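Long-range contacts in ochratoxinase (Aspergillus niger, PDB 4C65), which releases C-terminal amino acids, aromatic ones such as phenylalanine above all, and so degrades the mycotoxin ochratoxin A with the help of zinc: residues W66-H71 against P370-P375; S111-A116 against A200-V205. All coordinates share one frame; numbering follows the deposited sequence. Where two conformers were deposited one is given.

Contact 1: W66-H71 against P370-P375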
loop_
_atom_site.group_PDB
_atom_site.type_symbol
_atom_site.label_atom_id
_atom_site.label_comp_id
_atom_site.label_asym_id
_atom_site.label_seq_id
_atom_site.Cartn_x
_atom_site.Cartn_y
_atom_site.Cartn_z
ATOM N N TRP A 66 -16.791 -35.188 -24.128
ATOM C CA TRP A 66 -16.711 -33.964 -23.331
ATOM C C TRP A 66 -16.825 -34.313 -21.852
ATOM O O TRP A 66 -17.527 -35.248 -21.480
ATOM C CB TRP A 66 -17.863 -33.037 -23.616
ATOM C CG TRP A 66 -17.746 -32.212 -24.839
ATOM C CD1 TRP A 66 -17.686 -32.652 -26.112
ATOM C CD2 TRP A 66 -17.792 -30.783 -24.908
ATOM N NE1 TRP A 66 -17.626 -31.583 -26.980
ATOM C CE2 TRP A 66 -17.690 -30.426 -26.257
ATOM C CE3 TRP A 66 -17.885 -29.770 -23.953
ATOM C CZ2 TRP A 66 -17.655 -29.106 -26.676
ATOM C CZ3 TRP A 66 -17.879 -28.456 -24.378
ATOM C CH2 TRP A 66 -17.777 -28.140 -25.732
ATOM N N ASP A 67 -16.094 -33.587 -21.011
ATOM C CA ASP A 67 -16.457 -33.494 -19.620
ATOM C C ASP A 67 -16.714 -32.041 -19.306
ATOM O O ASP A 67 -15.851 -31.186 -19.558
ATOM C CB ASP A 67 -15.403 -34.075 -18.708
ATOM C CG ASP A 67 -15.961 -34.347 -17.313
ATOM O OD1 ASP A 67 -16.111 -33.364 -16.528
ATOM O OD2 ASP A 67 -16.257 -35.526 -17.035
ATOM N N CYS A 68 -17.894 -31.772 -18.757
ATOM C CA CYS A 68 -18.346 -30.415 -18.548
ATOM C C CYS A 68 -18.103 -29.875 -17.151
ATOM O O CYS A 68 -18.582 -28.792 -16.813
ATOM C CB CYS A 68 -19.819 -30.330 -18.883
ATOM S SG CYS A 68 -20.160 -30.763 -20.604
ATOM N N HIS A 69 -17.381 -30.622 -16.329
ATOM C CA HIS A 69 -17.033 -30.140 -15.010
ATOM C C HIS A 69 -15.626 -30.556 -14.571
ATOM O O HIS A 69 -15.466 -31.463 -13.777
ATOM C CB HIS A 69 -18.052 -30.592 -13.964
ATOM C CG HIS A 69 -18.015 -29.760 -12.720
ATOM N ND1 HIS A 69 -19.142 -29.199 -12.172
ATOM C CD2 HIS A 69 -16.979 -29.321 -11.966
ATOM C CE1 HIS A 69 -18.808 -28.488 -11.109
ATOM N NE2 HIS A 69 -17.504 -28.539 -10.967
ATOM N N MET A 70 -14.625 -29.863 -15.090
ATOM C CA MET A 70 -13.238 -30.116 -14.742
ATOM C C MET A 70 -12.709 -28.934 -13.952
ATOM O O MET A 70 -13.291 -27.871 -13.970
ATOM C CB MET A 70 -12.411 -30.315 -16.006
ATOM C CG MET A 70 -12.884 -31.457 -16.918
ATOM S SD MET A 70 -12.989 -33.038 -16.076
ATOM C CE MET A 70 -11.233 -33.337 -15.832
ATOM N N HIS A 71 -11.635 -29.137 -13.209
ATOM C CA HIS A 71 -10.969 -28.029 -12.562
ATOM C C HIS A 71 -9.466 -28.123 -12.782
ATOM O O HIS A 71 -8.838 -29.105 -12.433
ATOM C CB HIS A 71 -11.343 -27.891 -11.080
ATOM C CG HIS A 71 -11.156 -29.139 -10.271
ATOM N ND1 HIS A 71 -12.217 -29.840 -9.734
ATOM C CD2 HIS A 71 -10.037 -29.793 -9.869
ATOM C CE1 HIS A 71 -11.762 -30.880 -9.051
ATOM N NE2 HIS A 71 -10.443 -30.881 -9.129
ATOM N N PRO A 370 -21.639 -29.511 -25.665
ATOM C CA PRO A 370 -21.333 -28.119 -25.985
ATOM C C PRO A 370 -22.354 -27.075 -25.511
ATOM O O PRO A 370 -22.015 -25.889 -25.437
ATOM C CB PRO A 370 -21.228 -28.107 -27.513
ATOM C CG PRO A 370 -21.130 -29.530 -27.930
ATOM C CD PRO A 370 -21.776 -30.347 -26.866
ATOM N N LEU A 371 -23.579 -27.498 -25.193
ATOM C CA LEU A 371 -24.563 -26.590 -24.575
ATOM C C LEU A 371 -24.008 -26.007 -23.277
ATOM O O LEU A 371 -24.374 -24.901 -22.857
ATOM C CB LEU A 371 -25.875 -27.285 -24.286
ATOM C CG LEU A 371 -26.675 -27.774 -25.490
ATOM C CD1 LEU A 371 -27.810 -28.659 -25.009
ATOM C CD2 LEU A 371 -27.210 -26.608 -26.312
ATOM N N SER A 372 -23.049 -26.719 -22.702
ATOM C CA SER A 372 -22.368 -26.272 -21.489
ATOM C C SER A 372 -21.643 -24.936 -21.627
ATOM O O SER A 372 -21.357 -24.306 -20.596
ATOM C CB SER A 372 -21.385 -27.339 -20.993
ATOM O OG SER A 372 -20.228 -27.431 -21.813
ATOM N N VAL A 373 -21.308 -24.532 -22.864
ATOM C CA VAL A 373 -20.606 -23.258 -23.102
ATOM C C VAL A 373 -21.379 -22.339 -24.009
ATOM O O VAL A 373 -20.872 -21.308 -24.427
ATOM C CB VAL A 373 -19.163 -23.454 -23.620
ATOM C CG1 VAL A 373 -18.366 -24.302 -22.637
ATOM C CG2 VAL A 373 -19.143 -24.080 -24.995
ATOM N N GLY A 374 -22.650 -22.677 -24.245
ATOM C CA GLY A 374 -23.566 -21.755 -24.870
ATOM C C GLY A 374 -23.082 -21.305 -26.223
ATOM O O GLY A 374 -22.663 -22.131 -27.024
ATOM N N PRO A 375 -23.134 -19.996 -26.492
ATOM C CA PRO A 375 -22.742 -19.501 -27.826
ATOM C C PRO A 375 -21.257 -19.611 -28.131
ATOM O O PRO A 375 -20.864 -19.273 -29.232
ATOM C CB PRO A 375 -23.147 -18.029 -27.816
ATOM C CG PRO A 375 -23.895 -17.797 -26.560
ATOM C CD PRO A 375 -23.730 -18.955 -25.646
#
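W66 and C68 pack against P370, S372 and V373 in a buried packing contact, in which the C-terminal end of strand 60-67 and the corner after it meet a 3-10 turn of the loop following helix 358-365. The indole carries most of it. P370 lies over one face with both its backbone and its ring, its CA 3.9 Å from the centroid of the six-membered ring of W66 and 22° off the ring normal, a CH-pi contact; the proline CG adds an approach of 3.7 Å to W66 CZ2. V373 comes to the same ring differently, its CG2 near the ring plane at the edge, 4.3 Å from W66 CH2. With CG anti to the carbonyl carbon (chi1 -80°), the indole is carried out to the 3-10 turn, while Y137 meets it with its ring nearly parallel. The second focus is the sulfur of C68, which rests on S372, SG to OG 3.5 Å and SG to CB 3.7 Å. That hydroxyl is engaged within its own turn, hydrogen-bonded to the carbonyl of A369, and its oxygen also approaches W66 CZ3 obliquely at 3.6 Å. Just beyond, an Asx turn (H69 N to D67 OD1, 3.0 Å) spans the corner at C68. The chain then enters H69-M70-H71, the His-X-His motif at the C-terminal end of the first barrel strand in amidohydrolases; both histidines bind zinc 1.

Contact 2: S111-A116 against A200-V205; sequences SYRDLA and AKVIKV
L115 meets both V202 and K204, joining the end region of strand 109-114 to residues 202-204 in the barrel interior. The apolar part centres on V202, whose CG1 lies 4.0 Å from R113 CG and 4.1 Å from L115 CD2. These two neighbours thus share one methyl, the aliphatic stem of R113 crossing the valine at about a right angle. L115 CD2 also sits 3.8 Å above the guanidinium plane of R113, displaced toward its rim. A salt bridge from NH2 to E264 matches its charge, and NE donates to the carbonyl of C68.

The polar part is the approach of K204 to the backbone. Bends at chi2 (88°) and chi4 (-61°) fold its chain past the carbonyl of L115, with CG 3.3 Å from L115 O and NZ hydrogen-bonded to it at 3.1 Å. The donor stands well above the carbonyl plane, and K204 has two conformers, so this bond is tentative. Within segment 111-116, D114 OD1 accepts from A116 N at 3.3 Å, an Asx turn, and OD2 is held by S138. K204, an active-site residue, binds both zinc ions, consistent with the metal-bridging, usually carboxylated lysine of binuclear amidohydrolases.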
loop_
_atom_site.group_PDB
_atom_site.type_symbol
_atom_site.label_atom_id
_atom_site.label_comp_id
_atom_site.label_asym_id
_atom_site.label_seq_id
_atom_site.Cartn_x
_atom_site.Cartn_y
_atom_site.Cartn_z
ATOM N N SER A 111 -12.800 -32.445 -25.515
ATOM C CA SER A 111 -13.217 -31.168 -24.952
ATOM C C SER A 111 -13.424 -31.281 -23.448
ATOM O O SER A 111 -13.965 -32.267 -22.962
ATOM C CB SER A 111 -14.508 -30.642 -25.624
ATOM O OG SER A 111 -14.273 -30.196 -26.965
ATOM N N TYR A 112 -12.997 -30.240 -22.749
ATOM C CA TYR A 112 -13.160 -30.088 -21.331
ATOM C C TYR A 112 -13.727 -28.685 -21.034
ATOM O O TYR A 112 -13.294 -27.710 -21.606
ATOM C CB TYR A 112 -11.798 -30.152 -20.658
ATOM C CG TYR A 112 -11.276 -31.500 -20.182
ATOM C CD1 TYR A 112 -12.060 -32.646 -20.175
ATOM C CD2 TYR A 112 -9.986 -31.584 -19.648
ATOM C CE1 TYR A 112 -11.545 -33.841 -19.684
ATOM C CE2 TYR A 112 -9.487 -32.758 -19.149
ATOM C CZ TYR A 112 -10.254 -33.890 -19.187
ATOM O OH TYR A 112 -9.729 -35.039 -18.668
ATOM N N ARG A 113 -14.708 -28.613 -20.131
ATOM C CA ARG A 113 -15.106 -27.350 -19.530
ATOM C C ARG A 113 -14.501 -27.243 -18.138
ATOM O O ARG A 113 -14.910 -27.956 -17.211
ATOM C CB ARG A 113 -16.631 -27.197 -19.488
ATOM C CG ARG A 113 -17.077 -25.769 -19.167
ATOM C CD ARG A 113 -18.586 -25.626 -19.138
ATOM N NE ARG A 113 -19.194 -26.457 -18.100
ATOM C CZ ARG A 113 -20.418 -26.298 -17.605
ATOM N NH1 ARG A 113 -21.212 -25.314 -18.021
ATOM N NH2 ARG A 113 -20.860 -27.124 -16.666
ATOM N N ASP A 114 -13.494 -26.376 -18.032
ATOM C CA ASP A 114 -12.816 -26.047 -16.791
ATOM C C ASP A 114 -13.665 -25.022 -16.039
ATOM O O ASP A 114 -13.991 -23.971 -16.590
ATOM C CB ASP A 114 -11.446 -25.445 -17.117
ATOM C CG ASP A 114 -10.757 -24.869 -15.926
ATOM O OD1 ASP A 114 -10.878 -25.423 -14.816
ATOM O OD2 ASP A 114 -10.022 -23.891 -16.107
ATOM N N LEU A 115 -13.983 -25.306 -14.781
ATOM C CA LEU A 115 -14.850 -24.428 -13.993
ATOM C C LEU A 115 -14.173 -23.788 -12.782
ATOM O O LEU A 115 -14.795 -23.031 -12.026
ATOM C CB LEU A 115 -16.082 -25.207 -13.562
ATOM C CG LEU A 115 -17.016 -25.602 -14.700
ATOM C CD1 LEU A 115 -18.196 -26.377 -14.131
ATOM C CD2 LEU A 115 -17.506 -24.367 -15.458
ATOM N N ALA A 116 -12.883 -24.033 -12.601
ATOM C CA ALA A 116 -12.091 -23.244 -11.669
ATOM C C ALA A 116 -10.633 -23.582 -11.887
ATOM O O ALA A 116 -10.226 -24.727 -11.698
ATOM C CB ALA A 116 -12.482 -23.556 -10.236
ATOM N N ALA A 200 -11.700 -16.513 -20.768
ATOM C CA ALA A 200 -12.731 -17.421 -20.314
ATOM C C ALA A 200 -13.860 -17.530 -21.344
ATOM O O ALA A 200 -14.301 -16.540 -21.905
ATOM C CB ALA A 200 -13.273 -16.981 -18.975
ATOM N N LYS A 201 -14.269 -18.760 -21.613
ATOM C CA LYS A 201 -15.351 -19.036 -22.544
ATOM C C LYS A 201 -16.625 -19.456 -21.805
ATOM O O LYS A 201 -17.636 -19.753 -22.426
ATOM C CB LYS A 201 -14.911 -20.090 -23.544
ATOM C CG LYS A 201 -14.132 -19.472 -24.689
ATOM C CD LYS A 201 -13.455 -20.524 -25.532
ATOM C CE LYS A 201 -12.450 -19.886 -26.524
ATOM N NZ LYS A 201 -12.418 -20.604 -27.820
ATOM N N VAL A 202 -16.571 -19.464 -20.489
ATOM C CA VAL A 202 -17.749 -19.620 -19.689
ATOM C C VAL A 202 -17.533 -18.840 -18.397
ATOM O O VAL A 202 -16.395 -18.499 -18.063
ATOM C CB VAL A 202 -18.055 -21.112 -19.441
ATOM C CG1 VAL A 202 -17.006 -21.769 -18.555
ATOM C CG2 VAL A 202 -19.451 -21.281 -18.824
ATOM N N ILE A 203 -18.616 -18.546 -17.673
ATOM C CA ILE A 203 -18.490 -17.983 -16.323
ATOM C C ILE A 203 -19.069 -18.939 -15.296
ATOM O O ILE A 203 -20.153 -19.490 -15.480
ATOM C CB ILE A 203 -19.142 -16.582 -16.205
ATOM C CG1 ILE A 203 -18.483 -15.593 -17.159
ATOM C CG2 ILE A 203 -19.021 -16.035 -14.771
ATOM C CD1 ILE A 203 -17.011 -15.334 -16.887
ATOM N N LYS A 204 -18.350 -19.121 -14.196
ATOM C CA LYS A 204 -18.802 -19.993 -13.096
ATOM C C LYS A 204 -19.010 -19.203 -11.815
ATOM O O LYS A 204 -18.116 -18.496 -11.375
ATOM C CB LYS A 204 -17.773 -21.114 -12.872
ATOM C CG LYS A 204 -17.780 -21.799 -11.520
ATOM C CD LYS A 204 -18.723 -22.971 -11.411
ATOM C CE LYS A 204 -18.236 -23.625 -10.078
ATOM N NZ LYS A 204 -16.807 -24.154 -9.903
ATOM N N VAL A 205 -20.175 -19.394 -11.179
ATOM C CA VAL A 205 -20.466 -18.802 -9.859
ATOM C C VAL A 205 -20.757 -19.875 -8.819
ATOM O O VAL A 205 -21.202 -20.973 -9.158
ATOM C CB VAL A 205 -21.684 -17.865 -9.856
ATOM C CG1 VAL A 205 -21.431 -16.709 -10.774
ATOM C CG2 VAL A 205 -22.957 -18.578 -10.280
#

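Overall arrangement
The two contacts illustrate how a TIM-barrel metallohydrolase assembles a metal site from residues on and near several barrel strands. Their centres lie about 7 Å apart, strands 60-67 and 109-114 run side by side in one sheet, and contact 2 is nested within the chain loop that contact 1 closes. R113 joins them: its NE is 2.7 Å from C68 O and its NH1 2.8 Å from S372 O, both probable hydrogen bonds, so one guanidinium bridges the two sides of contact 1. Contact 1 contributes H69 and H71 to zinc 1; contact 2 contributes K204, shared by both zincs. The side chain of L115 comes within about 4 Å of that of H69.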